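PDB 2B7K: protein SCO1, mitochondrial from Saccharomyces cerevisiae, which is required for accumulation of cytochrome c oxidase subunits 1 and 2 and is thought to carry copper in mitochondria or insert it into that enzyme. Local coordinates for residues Pro54-Glu60 against Val142-Phe148; Gly49-Cys53 against Asp87-Asp91; Pro81-Thr85 against Ser106-Thr111; Ser19-Phe24 against Asn119-Arg125. All blocks are in the same frame, centred on the assembly; numbering follows the deposited sequence.

Overall arrangement
The four contacts tie together one thioredoxin-like domain, the soluble copper-chaperone part of Sco1. Contacts 1 and 2 lie at the presumed copper site: contact 1 brings the start of helix 56-75, with Cys57, against the loop of His144, and contact 2 fixes the turn that carries Cys53. Their centres are 12 Å apart and they touch where Val142 CG2 lies 3.7 Å from Cys53 SG. Contact 3 is the strand pairing at the core, its centre 6 Å from the centre of the chain; it reaches contact 2 through Asp91, whose OD2 is 2.6 Å from Thr85 OG1. Contact 4, centred 18 Å from contacts 1 and 2 alike, packs helix 114-123 against the segment before strand 25-28.

Contact 1: Pro54-Glu60 against Val142-Phe148; sequences PDICPDE and VDHSIFF
At the presumed copper site, which by similarity uses Cys53, Cys57 and His144, the first turn of helix 56-75 packs against the loop leading to strand 148-151. Ile56 and Val142 make the apolar centre: Ile56 CD1 comes to 3.5 Å from Val142 CG1, a branch set anti to the backbone N of Val142 (chi1 171°). The other branch, Val142 CG2, rests on Pro54 CD at 3.9 Å. Ile56 CG2 meets the carbonyl of Ser145, 3.4 Å from its O, and that oxygen also takes a hydrogen bond from Tyr47. An alanine in place of Ile56 would probably open a gap beside Val142 and leave the His144 loop less firmly placed against the helix. Cysteines on the loop and first turn entering the first long helix recall the thioredoxin CXXC motif, here spaced as CXXXC. Ser145 OG bonds to Leu141 O. One turn further on, Phe148 turns its ring edge to the helix backbone, with Glu60 O 3.2 Å from Phe148 CZ, near the ring plane. The Glu60 chain bends at chi2 (-71°), bringing its carboxylate beside the same ring, their planes 48° apart.

Contact 2: Gly49-Cys53 against Asp87-Asp91; sequences GFSNC and DPARD
Asp91 presents its carboxylate to Ser51 with both oxygens engaged. Ser51 N gives an almost straight bond to Asp91 OD2 at 2.9 Å, on the syn lone pair, and Ser51 OG donates to Asp91 OD1 at 2.5 Å, from the syn side but 29° out of the carboxylate plane. The hydroxyl can do this because it stands between the backbone N and the carbonyl carbon of its own residue (chi1 71°). One carboxylate thus holds both the main chain and the side chain of Ser51, at the type I turn from Phe50 to Cys53. Water 1 adds a third link: it accepts from Asn52 N and lies 2.8 Å from Asp91 OD1.

Asn52 lays its amide flat on the Arg90 guanidinium, the planes only 10° apart, with Asn52 OD1 3.4 Å above Arg90 CZ. The guanidinium is kept in this attitude by Asp87, whose OD2 accepts a hydrogen bond from Arg90 NE at 2.8 Å, part of a salt bridge lying close to the guanidinium plane; a weak bond from Arg90 NH1 reaches the same oxygen. Phe50 CB meets Asp87 CB at 3.7 Å, and the Phe50 ring has Cys53 CB over one face, which places this packing beside a presumed copper ligand.

The two loops follow adjacent parallel strands, 44-49 and 80-85, and lead into helices 56-75 and 93-100. Asp91 OD2 is also bonded by Thr85 OG1, Ser51 leans on Val95 and Tyr99 of helix 93-100, and Pro88 packs on Phe114 and Val117 of helix 114-123.

Contact 3: Pro81-Thr85 against Ser106-Thr111; sequences PLFIT and SILGLT
Four main-chain hydrogen bonds join strands 81-85 and 108-111 in parallel register. Leu108 N donates to Pro81 O, and Phe83 N returns to Leu108 O at 2.9 Å from above the carbonyl plane. Leu110 N then reaches Phe83 O at 2.8 Å, while Thr85 N meets Leu110 O almost head-on (C=O...donor angle 169°). CA-H...O contacts from Leu82 to Leu108 O and from Gly109 to Phe83 O fill in between. At the start of the pair, water 2 donates to both Pro81 O and Ser106 O.

The apolar contacts fall on two faces. On one, Leu82 lies alongside Leu108 and points the same way, with Leu82 CD2 4.0 Å from Leu108 CB, and Ile84 CG1 comes equally near Leu110 CD1. On the other, Phe83 CB touches Ile107 CG2 at 3.8 Å; with CG anti to its backbone N (chi1 177°), the Phe83 ring swings away from strand 108-111 and nears Cys57. Thr85 CG2 packs 3.4 Å from Thr111 OG1, which bonds to the backbone O of Asp91.

Helix 93-100 links the two strands and packs on Phe83 and Ile107, making a beta-alpha-beta unit within the central sheet of the thioredoxin fold.

Contact 4: Ser19-Phe24 against Asn119-Arg125; sequences SLGGPF and NACKKYR
Pro23 O is gripped by two side chains of helix 114-123. Lys123 NZ reaches it at 2.8 Å, in the carbonyl plane and on a lone pair; Asn119 ND2 comes to 3.1 Å with the oxygen near its amide plane. The lysine gets there by doubling back, bent at chi2 (52°) and again at chi4, so that its ammonium ends 3.4 Å from Pro23 CG and the two side chains cross at about a right angle. NZ also makes a weak bond to Asn119 OD1, tying the two donors together. A methionine in place of Lys123 would probably leave Pro23 O with Asn119 alone and let the amide turn more easily.

Further along, Gly21 N donates to Lys123 O at 2.9 Å from well above the carbonyl plane. Gly21 CA sits over one face of the Tyr124 ring, 3.9 Å from its centroid, in a CH-pi contact. At the backbone angles of Gly21 and Gly22 a CB would crowd the preceding carbonyl O, which calls for glycine, and a CB on Gly22 would also press on Lys123 CG. Water 3 bridges Tyr124 OH and Gly22 N. Phe24 comes to the edge of the Tyr124 ring, its CB 4.2 Å from Ala120 CB, while at the other end Leu20 CD1 lies 3.7 Å from Arg125 NE.

Arg125, with positive phi, is the C-prime residue of a Schellman motif closing the helix. The segment leading into strand 25-28 is laid across the C-terminal end of helix 114-123, with Tyr124 reaching Phe48 and Ile46 of the central thioredoxin-fold sheet.

Contact 1: Pro54-Glu60 against Val142-Phe148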
loop_
_atom_site.group_PDB
_atom_site.type_symbol
_atom_site.label_atom_id
_atom_site.label_comp_id
_atom_site.label_asym_id
_atom_site.label_seq_id
_atom_site.Cartn_x
_atom_site.Cartn_y
_atom_site.Cartn_z
ATOM N N PRO A 54 2.917 14.162 -9.785
ATOM C CA PRO A 54 3.655 14.019 -11.037
ATOM C C PRO A 54 4.909 13.152 -10.896
ATOM O O PRO A 54 5.709 13.344 -9.981
ATOM C CB PRO A 54 3.992 15.461 -11.391
ATOM C CG PRO A 54 4.288 16.042 -10.044
ATOM C CD PRO A 54 3.181 15.474 -9.163
ATOM N N ASP A 55 5.056 12.187 -11.800
ATOM C CA ASP A 55 6.221 11.306 -11.831
ATOM C C ASP A 55 6.370 10.259 -10.723
ATOM O O ASP A 55 6.261 9.060 -10.981
ATOM C CB ASP A 55 7.491 12.160 -11.888
ATOM C CG ASP A 55 7.485 13.133 -13.054
ATOM O OD1 ASP A 55 8.365 14.018 -13.093
ATOM O OD2 ASP A 55 6.605 13.012 -13.932
ATOM N N ILE A 56 6.633 10.707 -9.497
ATOM C CA ILE A 56 6.836 9.796 -8.372
ATOM C C ILE A 56 5.761 8.722 -8.184
ATOM O O ILE A 56 6.057 7.523 -8.263
ATOM C CB ILE A 56 7.001 10.580 -7.045
ATOM C CG1 ILE A 56 8.334 11.336 -7.043
ATOM C CG2 ILE A 56 6.965 9.625 -5.861
ATOM C CD1 ILE A 56 8.470 12.383 -8.134
ATOM N N CYS A 57 4.627 9.073 -7.964
ATOM C CA CYS A 57 3.579 8.110 -7.648
ATOM C C CYS A 57 3.306 7.191 -8.835
ATOM O O CYS A 57 3.183 5.949 -8.642
ATOM C CB CYS A 57 2.292 8.836 -7.249
ATOM S SG CYS A 57 2.419 9.794 -5.720
ATOM N N PRO A 58 3.150 7.672 -10.103
ATOM C CA PRO A 58 2.989 6.759 -11.242
ATOM C C PRO A 58 4.147 5.768 -11.359
ATOM O O PRO A 58 3.935 4.583 -11.619
ATOM C CB PRO A 58 2.922 7.707 -12.435
ATOM C CG PRO A 58 2.288 8.931 -11.849
ATOM C CD PRO A 58 3.021 9.075 -10.539
ATOM N N ASP A 59 5.372 6.258 -11.170
ATOM C CA ASP A 59 6.548 5.395 -11.254
ATOM C C ASP A 59 6.534 4.317 -10.166
ATOM O O ASP A 59 6.912 3.169 -10.415
ATOM C CB ASP A 59 7.839 6.212 -11.128
ATOM C CG ASP A 59 8.068 7.139 -12.311
ATOM O OD1 ASP A 59 7.773 6.739 -13.459
ATOM O OD2 ASP A 59 8.561 8.262 -12.090
ATOM N N GLU A 60 6.104 4.688 -8.962
ATOM C CA GLU A 60 6.048 3.736 -7.853
ATOM C C GLU A 60 4.975 2.679 -8.090
ATOM O O GLU A 60 5.192 1.494 -7.842
ATOM C CB GLU A 60 5.759 4.461 -6.537
ATOM C CG GLU A 60 6.874 5.371 -6.053
ATOM C CD GLU A 60 8.087 4.609 -5.548
ATOM O OE1 GLU A 60 8.778 3.958 -6.361
ATOM O OE2 GLU A 60 8.349 4.661 -4.326
ATOM N N VAL A 142 4.807 14.967 -2.466
ATOM C CA VAL A 142 5.520 14.172 -3.466
ATOM C C VAL A 142 6.839 13.596 -2.945
ATOM O O VAL A 142 7.154 12.431 -3.185
ATOM C CB VAL A 142 5.807 15.000 -4.748
ATOM C CG1 VAL A 142 6.728 14.232 -5.678
ATOM C CG2 VAL A 142 4.505 15.348 -5.446
ATOM N N ASP A 143 7.601 14.420 -2.232
ATOM C CA ASP A 143 8.890 14.011 -1.684
ATOM C C ASP A 143 8.798 12.923 -0.613
ATOM O O ASP A 143 9.783 12.241 -0.340
ATOM C CB ASP A 143 9.616 15.226 -1.098
ATOM C CG ASP A 143 9.977 16.260 -2.152
ATOM O OD1 ASP A 143 10.507 17.328 -1.774
ATOM O OD2 ASP A 143 9.734 16.010 -3.354
ATOM N N HIS A 144 7.625 12.763 -0.004
ATOM C CA HIS A 144 7.458 11.757 1.040
ATOM C C HIS A 144 6.572 10.568 0.670
ATOM O O HIS A 144 6.312 9.701 1.504
ATOM C CB HIS A 144 6.957 12.418 2.328
ATOM C CG HIS A 144 7.977 13.299 2.984
ATOM N ND1 HIS A 144 8.331 14.533 2.482
ATOM C CD2 HIS A 144 8.753 13.102 4.076
ATOM C CE1 HIS A 144 9.281 15.058 3.235
ATOM N NE2 HIS A 144 9.557 14.210 4.209
ATOM N N SER A 145 6.106 10.529 -0.576
ATOM C CA SER A 145 5.288 9.408 -1.052
ATOM C C SER A 145 6.302 8.471 -1.696
ATOM O O SER A 145 6.210 8.162 -2.887
ATOM C CB SER A 145 4.278 9.877 -2.106
ATOM O OG SER A 145 3.387 10.840 -1.569
ATOM N N ILE A 146 7.264 8.016 -0.895
ATOM C CA ILE A 146 8.329 7.174 -1.409
ATOM C C ILE A 146 8.510 5.773 -0.823
ATOM O O ILE A 146 9.348 5.022 -1.315
ATOM C CB ILE A 146 9.681 7.912 -1.295
ATOM C CG1 ILE A 146 9.920 8.322 0.163
ATOM C CG2 ILE A 146 9.681 9.133 -2.201
ATOM C CD1 ILE A 146 11.222 9.056 0.403
ATOM N N PHE A 147 7.764 5.407 0.215
ATOM C CA PHE A 147 7.923 4.055 0.776
ATOM C C PHE A 147 6.714 3.163 0.561
ATOM O O PHE A 147 5.592 3.647 0.439
ATOM C CB PHE A 147 8.143 4.078 2.296
ATOM C CG PHE A 147 9.428 4.704 2.727
ATOM C CD1 PHE A 147 9.452 6.012 3.194
ATOM C CD2 PHE A 147 10.613 3.977 2.692
ATOM C CE1 PHE A 147 10.645 6.594 3.625
ATOM C CE2 PHE A 147 11.812 4.549 3.120
ATOM C CZ PHE A 147 11.828 5.858 3.588
ATOM N N PHE A 148 6.969 1.856 0.516
ATOM C CA PHE A 148 5.906 0.861 0.442
ATOM C C PHE A 148 5.990 0.245 1.841
ATOM O O PHE A 148 7.089 -0.036 2.328
ATOM C CB PHE A 148 6.186 -0.220 -0.607
ATOM C CG PHE A 148 6.014 0.245 -2.023
ATOM C CD1 PHE A 148 7.118 0.599 -2.788
ATOM C CD2 PHE A 148 4.747 0.318 -2.595
ATOM C CE1 PHE A 148 6.964 1.017 -4.115
ATOM C CE2 PHE A 148 4.582 0.735 -3.916
ATOM C CZ PHE A 148 5.695 1.084 -4.675
#

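Contact 2: Gly49-Cys53 against Asp87-Asp91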
loop_
_atom_site.group_PDB
_atom_site.type_symbol
_atom_site.label_atom_id
_atom_site.label_comp_id
_atom_site.label_asym_id
_atom_site.label_seq_id
_atom_site.Cartn_x
_atom_site.Cartn_y
_atom_site.Cartn_z
ATOM N N GLY A 49 0.056 8.077 -1.559
ATOM C CA GLY A 49 0.342 9.009 -2.642
ATOM C C GLY A 49 -0.938 9.738 -3.009
ATOM O O GLY A 49 -1.864 9.786 -2.203
ATOM N N PHE A 50 -1.000 10.322 -4.201
ATOM C CA PHE A 50 -2.221 11.000 -4.641
ATOM C C PHE A 50 -2.283 11.014 -6.162
ATOM O O PHE A 50 -1.251 11.019 -6.828
ATOM C CB PHE A 50 -2.343 12.414 -4.033
ATOM C CG PHE A 50 -1.209 13.347 -4.369
ATOM C CD1 PHE A 50 -1.422 14.440 -5.206
ATOM C CD2 PHE A 50 0.051 13.164 -3.816
ATOM C CE1 PHE A 50 -0.389 15.342 -5.485
ATOM C CE2 PHE A 50 1.089 14.055 -4.086
ATOM C CZ PHE A 50 0.869 15.147 -4.921
ATOM N N SER A 51 -3.499 10.995 -6.709
ATOM C CA SER A 51 -3.681 10.936 -8.155
ATOM C C SER A 51 -3.057 12.070 -8.951
ATOM O O SER A 51 -2.674 11.869 -10.099
ATOM C CB SER A 51 -5.170 10.823 -8.513
ATOM O OG SER A 51 -5.864 12.031 -8.262
ATOM N N ASN A 52 -2.951 13.253 -8.357
ATOM C CA ASN A 52 -2.365 14.384 -9.072
ATOM C C ASN A 52 -0.856 14.525 -8.874
ATOM O O ASN A 52 -0.282 15.575 -9.160
ATOM C CB ASN A 52 -3.066 15.685 -8.672
ATOM C CG ASN A 52 -4.468 15.787 -9.241
ATOM O OD1 ASN A 52 -5.453 15.457 -8.575
ATOM N ND2 ASN A 52 -4.565 16.234 -10.486
ATOM N N CYS A 53 -0.221 13.464 -8.387
ATOM C CA CYS A 53 1.222 13.466 -8.161
ATOM C C CYS A 53 1.963 13.274 -9.482
ATOM O O CYS A 53 1.679 12.348 -10.241
ATOM C CB CYS A 53 1.604 12.347 -7.191
ATOM S SG CYS A 53 3.390 12.146 -6.957
ATOM N N ASP A 87 -4.655 13.003 -0.384
ATOM C CA ASP A 87 -5.356 14.186 -0.889
ATOM C C ASP A 87 -6.861 13.894 -0.956
ATOM O O ASP A 87 -7.440 13.763 -2.032
ATOM C CB ASP A 87 -4.817 14.572 -2.272
ATOM C CG ASP A 87 -5.501 15.810 -2.849
ATOM O OD1 ASP A 87 -6.158 16.541 -2.081
ATOM O OD2 ASP A 87 -5.374 16.053 -4.069
ATOM N N PRO A 88 -7.508 13.791 0.211
ATOM C CA PRO A 88 -8.942 13.511 0.323
ATOM C C PRO A 88 -9.846 14.546 -0.344
ATOM O O PRO A 88 -11.010 14.265 -0.626
ATOM C CB PRO A 88 -9.156 13.436 1.833
ATOM C CG PRO A 88 -8.132 14.384 2.360
ATOM C CD PRO A 88 -6.921 14.015 1.544
ATOM N N ALA A 89 -9.309 15.736 -0.599
ATOM C CA ALA A 89 -10.090 16.799 -1.226
ATOM C C ALA A 89 -10.466 16.478 -2.667
ATOM O O ALA A 89 -11.587 16.759 -3.099
ATOM C CB ALA A 89 -9.322 18.113 -1.168
ATOM N N ARG A 90 -9.538 15.867 -3.399
ATOM C CA ARG A 90 -9.758 15.537 -4.802
ATOM C C ARG A 90 -9.881 14.049 -5.122
ATOM O O ARG A 90 -10.565 13.677 -6.072
ATOM C CB ARG A 90 -8.624 16.120 -5.657
ATOM C CG ARG A 90 -8.584 17.638 -5.696
ATOM C CD ARG A 90 -7.447 18.158 -6.578
ATOM N NE ARG A 90 -6.132 17.866 -6.009
ATOM C CZ ARG A 90 -4.974 18.214 -6.566
ATOM N NH1 ARG A 90 -3.830 17.902 -5.972
ATOM N NH2 ARG A 90 -4.955 18.874 -7.716
ATOM N N ASP A 91 -9.215 13.206 -4.344
ATOM C CA ASP A 91 -9.231 11.768 -4.604
ATOM C C ASP A 91 -10.419 11.009 -4.036
ATOM O O ASP A 91 -10.303 10.265 -3.058
ATOM C CB ASP A 91 -7.922 11.141 -4.119
ATOM C CG ASP A 91 -6.749 11.472 -5.032
ATOM O OD1 ASP A 91 -6.939 12.237 -6.001
ATOM O OD2 ASP A 91 -5.641 10.963 -4.783
HETATM O O HOH W 1 -4.840 14.138 -6.132
#

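Contact 3: Pro81-Thr85 against Ser106-Thr111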
loop_
_atom_site.group_PDB
_atom_site.type_symbol
_atom_site.label_atom_id
_atom_site.label_comp_id
_atom_site.label_asym_id
_atom_site.label_seq_id
_atom_site.Cartn_x
_atom_site.Cartn_y
_atom_site.Cartn_z
ATOM N N PRO A 81 -2.456 -5.369 -2.143
ATOM C CA PRO A 81 -1.902 -4.041 -2.425
ATOM C C PRO A 81 -2.925 -2.945 -2.196
ATOM O O PRO A 81 -4.053 -3.017 -2.691
ATOM C CB PRO A 81 -1.467 -4.153 -3.883
ATOM C CG PRO A 81 -2.491 -5.065 -4.458
ATOM C CD PRO A 81 -2.743 -6.103 -3.388
ATOM N N LEU A 82 -2.518 -1.926 -1.444
ATOM C CA LEU A 82 -3.408 -0.822 -1.110
ATOM C C LEU A 82 -2.783 0.522 -1.440
ATOM O O LEU A 82 -1.628 0.773 -1.096
ATOM C CB LEU A 82 -3.738 -0.859 0.389
ATOM C CG LEU A 82 -4.337 -2.174 0.897
ATOM C CD1 LEU A 82 -4.364 -2.184 2.424
ATOM C CD2 LEU A 82 -5.739 -2.332 0.326
ATOM N N PHE A 83 -3.547 1.370 -2.124
ATOM C CA PHE A 83 -3.104 2.716 -2.465
ATOM C C PHE A 83 -3.940 3.665 -1.616
ATOM O O PHE A 83 -5.145 3.782 -1.813
ATOM C CB PHE A 83 -3.345 3.020 -3.943
ATOM C CG PHE A 83 -2.968 4.427 -4.344
ATOM C CD1 PHE A 83 -3.924 5.297 -4.858
ATOM C CD2 PHE A 83 -1.658 4.877 -4.211
ATOM C CE1 PHE A 83 -3.575 6.606 -5.238
ATOM C CE2 PHE A 83 -1.296 6.177 -4.587
ATOM C CZ PHE A 83 -2.254 7.042 -5.101
ATOM N N ILE A 84 -3.307 4.328 -0.658
ATOM C CA ILE A 84 -4.035 5.250 0.204
ATOM C C ILE A 84 -3.720 6.679 -0.204
ATOM O O ILE A 84 -2.556 7.084 -0.232
ATOM C CB ILE A 84 -3.657 5.055 1.688
ATOM C CG1 ILE A 84 -3.927 3.606 2.107
ATOM C CG2 ILE A 84 -4.483 6.000 2.559
ATOM C CD1 ILE A 84 -3.666 3.332 3.581
ATOM N N THR A 85 -4.755 7.450 -0.513
ATOM C CA THR A 85 -4.539 8.829 -0.920
ATOM C C THR A 85 -4.276 9.733 0.275
ATOM O O THR A 85 -4.767 9.485 1.381
ATOM C CB THR A 85 -5.747 9.401 -1.697
ATOM O OG1 THR A 85 -5.433 10.725 -2.163
ATOM C CG2 THR A 85 -6.982 9.470 -0.795
ATOM N N SER A 106 -5.077 -5.420 -9.175
ATOM C CA SER A 106 -5.196 -5.853 -7.784
ATOM C C SER A 106 -5.076 -4.712 -6.782
ATOM O O SER A 106 -5.492 -4.842 -5.627
ATOM C CB SER A 106 -4.139 -6.911 -7.459
ATOM O OG SER A 106 -4.460 -8.146 -8.069
ATOM N N ILE A 107 -4.506 -3.599 -7.222
ATOM C CA ILE A 107 -4.335 -2.451 -6.342
ATOM C C ILE A 107 -5.691 -1.861 -5.968
ATOM O O ILE A 107 -6.513 -1.549 -6.829
ATOM C CB ILE A 107 -3.458 -1.370 -7.012
ATOM C CG1 ILE A 107 -2.084 -1.957 -7.366
ATOM C CG2 ILE A 107 -3.281 -0.185 -6.066
ATOM C CD1 ILE A 107 -1.242 -1.056 -8.264
ATOM N N LEU A 108 -5.933 -1.732 -4.671
ATOM C CA LEU A 108 -7.202 -1.183 -4.204
ATOM C C LEU A 108 -6.978 0.196 -3.625
ATOM O O LEU A 108 -6.168 0.367 -2.708
ATOM C CB LEU A 108 -7.810 -2.092 -3.139
ATOM C CG LEU A 108 -9.173 -1.683 -2.565
ATOM C CD1 LEU A 108 -10.242 -1.743 -3.651
ATOM C CD2 LEU A 108 -9.525 -2.611 -1.410
ATOM N N GLY A 109 -7.710 1.174 -4.146
ATOM C CA GLY A 109 -7.577 2.533 -3.655
ATOM C C GLY A 109 -8.426 2.769 -2.419
ATOM O O GLY A 109 -9.580 2.326 -2.358
ATOM N N LEU A 110 -7.850 3.447 -1.426
ATOM C CA LEU A 110 -8.571 3.761 -0.189
ATOM C C LEU A 110 -8.600 5.266 0.005
ATOM O O LEU A 110 -7.614 5.952 -0.263
ATOM C CB LEU A 110 -7.887 3.143 1.035
ATOM C CG LEU A 110 -7.642 1.636 1.083
ATOM C CD1 LEU A 110 -7.101 1.258 2.460
ATOM C CD2 LEU A 110 -8.943 0.883 0.800
ATOM N N THR A 111 -9.727 5.772 0.483
ATOM C CA THR A 111 -9.855 7.198 0.730
ATOM C C THR A 111 -10.860 7.398 1.855
ATOM O O THR A 111 -11.309 6.434 2.470
ATOM C CB THR A 111 -10.319 7.956 -0.533
ATOM O OG1 THR A 111 -10.344 9.367 -0.262
ATOM C CG2 THR A 111 -11.704 7.498 -0.963
HETATM O O HOH W 2 -5.923 -5.177 -2.683
#

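Contact 4: Ser19-Phe24 against Asn119-Arg125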
loop_
_atom_site.group_PDB
_atom_site.type_symbol
_atom_site.label_atom_id
_atom_site.label_comp_id
_atom_site.label_asym_id
_atom_site.label_seq_id
_atom_site.Cartn_x
_atom_site.Cartn_y
_atom_site.Cartn_z
ATOM N N SER A 19 7.335 1.980 15.308
ATOM C CA SER A 19 5.989 1.482 15.567
ATOM C C SER A 19 4.952 2.076 14.616
ATOM O O SER A 19 4.079 2.839 15.030
ATOM C CB SER A 19 5.598 1.783 17.017
ATOM O OG SER A 19 4.330 1.236 17.333
ATOM N N LEU A 20 5.051 1.711 13.343
ATOM C CA LEU A 20 4.129 2.200 12.323
ATOM C C LEU A 20 2.848 1.388 12.287
ATOM O O LEU A 20 2.821 0.233 12.708
ATOM C CB LEU A 20 4.801 2.159 10.949
ATOM C CG LEU A 20 5.687 3.352 10.576
ATOM C CD1 LEU A 20 6.585 3.735 11.737
ATOM C CD2 LEU A 20 6.502 2.997 9.346
ATOM N N GLY A 21 1.785 1.998 11.771
ATOM C CA GLY A 21 0.514 1.312 11.694
ATOM C C GLY A 21 -0.337 1.561 12.922
ATOM O O GLY A 21 0.101 2.184 13.892
ATOM N N GLY A 22 -1.560 1.054 12.884
ATOM C CA GLY A 22 -2.470 1.238 13.995
ATOM C C GLY A 22 -3.878 1.344 13.457
ATOM O O GLY A 22 -4.080 1.274 12.244
ATOM N N PRO A 23 -4.876 1.526 14.327
ATOM C CA PRO A 23 -6.258 1.633 13.860
ATOM C C PRO A 23 -6.531 2.791 12.908
ATOM O O PRO A 23 -6.037 3.901 13.097
ATOM C CB PRO A 23 -7.053 1.753 15.160
ATOM C CG PRO A 23 -6.078 2.409 16.095
ATOM C CD PRO A 23 -4.802 1.672 15.791
ATOM N N PHE A 24 -7.303 2.502 11.867
ATOM C CA PHE A 24 -7.702 3.509 10.893
ATOM C C PHE A 24 -9.031 3.060 10.315
ATOM O O PHE A 24 -9.371 1.876 10.375
ATOM C CB PHE A 24 -6.634 3.710 9.798
ATOM C CG PHE A 24 -6.409 2.518 8.910
ATOM C CD1 PHE A 24 -7.273 2.241 7.853
ATOM C CD2 PHE A 24 -5.297 1.702 9.097
ATOM C CE1 PHE A 24 -7.028 1.172 6.992
ATOM C CE2 PHE A 24 -5.044 0.628 8.241
ATOM C CZ PHE A 24 -5.910 0.363 7.186
ATOM N N ASN A 119 -5.718 10.744 9.950
ATOM C CA ASN A 119 -5.370 9.757 10.964
ATOM C C ASN A 119 -4.524 8.629 10.371
ATOM O O ASN A 119 -3.518 8.224 10.953
ATOM C CB ASN A 119 -6.628 9.160 11.592
ATOM C CG ASN A 119 -6.315 8.002 12.516
ATOM O OD1 ASN A 119 -5.659 8.171 13.545
ATOM N ND2 ASN A 119 -6.767 6.812 12.145
ATOM N N ALA A 120 -4.936 8.118 9.218
ATOM C CA ALA A 120 -4.191 7.034 8.588
ATOM C C ALA A 120 -2.756 7.476 8.305
ATOM O O ALA A 120 -1.801 6.740 8.563
ATOM C CB ALA A 120 -4.883 6.602 7.294
ATOM N N CYS A 121 -2.604 8.685 7.781
ATOM C CA CYS A 121 -1.281 9.203 7.479
ATOM C C CYS A 121 -0.452 9.345 8.755
ATOM O O CYS A 121 0.750 9.078 8.756
ATOM C CB CYS A 121 -1.395 10.550 6.757
ATOM S SG CYS A 121 -2.070 10.422 5.078
ATOM N N LYS A 122 -1.096 9.756 9.842
ATOM C CA LYS A 122 -0.403 9.918 11.118
ATOM C C LYS A 122 0.094 8.583 11.657
ATOM O O LYS A 122 1.217 8.485 12.154
ATOM C CB LYS A 122 -1.331 10.569 12.147
ATOM C CG LYS A 122 -0.738 10.647 13.547
ATOM C CD LYS A 122 -1.704 11.295 14.527
ATOM C CE LYS A 122 -1.963 12.753 14.172
ATOM N NZ LYS A 122 -0.715 13.566 14.239
ATOM N N LYS A 123 -0.747 7.557 11.560
ATOM C CA LYS A 123 -0.393 6.228 12.036
ATOM C C LYS A 123 0.819 5.639 11.322
ATOM O O LYS A 123 1.570 4.868 11.911
ATOM C CB LYS A 123 -1.586 5.279 11.891
ATOM C CG LYS A 123 -2.377 5.070 13.178
ATOM C CD LYS A 123 -2.785 6.386 13.811
ATOM C CE LYS A 123 -3.438 6.163 15.168
ATOM N NZ LYS A 123 -4.652 5.312 15.060
ATOM N N TYR A 124 1.010 6.006 10.059
ATOM C CA TYR A 124 2.142 5.497 9.293
ATOM C C TYR A 124 3.257 6.532 9.203
ATOM O O TYR A 124 4.245 6.350 8.478
ATOM C CB TYR A 124 1.686 5.065 7.894
ATOM C CG TYR A 124 0.918 3.756 7.915
ATOM C CD1 TYR A 124 -0.411 3.704 8.343
ATOM C CD2 TYR A 124 1.548 2.557 7.579
ATOM C CE1 TYR A 124 -1.094 2.478 8.439
ATOM C CE2 TYR A 124 0.879 1.335 7.677
ATOM C CZ TYR A 124 -0.435 1.302 8.106
ATOM O OH TYR A 124 -1.069 0.089 8.227
ATOM N N ARG A 125 3.089 7.612 9.958
ATOM C CA ARG A 125 4.063 8.697 10.017
ATOM C C ARG A 125 4.419 9.262 8.649
ATOM O O ARG A 125 5.590 9.502 8.349
ATOM C CB ARG A 125 5.334 8.222 10.731
ATOM C CG ARG A 125 5.086 7.653 12.126
ATOM C CD ARG A 125 6.395 7.355 12.846
ATOM N NE ARG A 125 6.210 6.540 14.046
ATOM C CZ ARG A 125 5.460 6.884 15.087
ATOM N NH1 ARG A 125 5.360 6.070 16.129
ATOM N NH2 ARG A 125 4.808 8.038 15.088
HETATM O O HOH W 3 -2.636 -0.238 10.337
#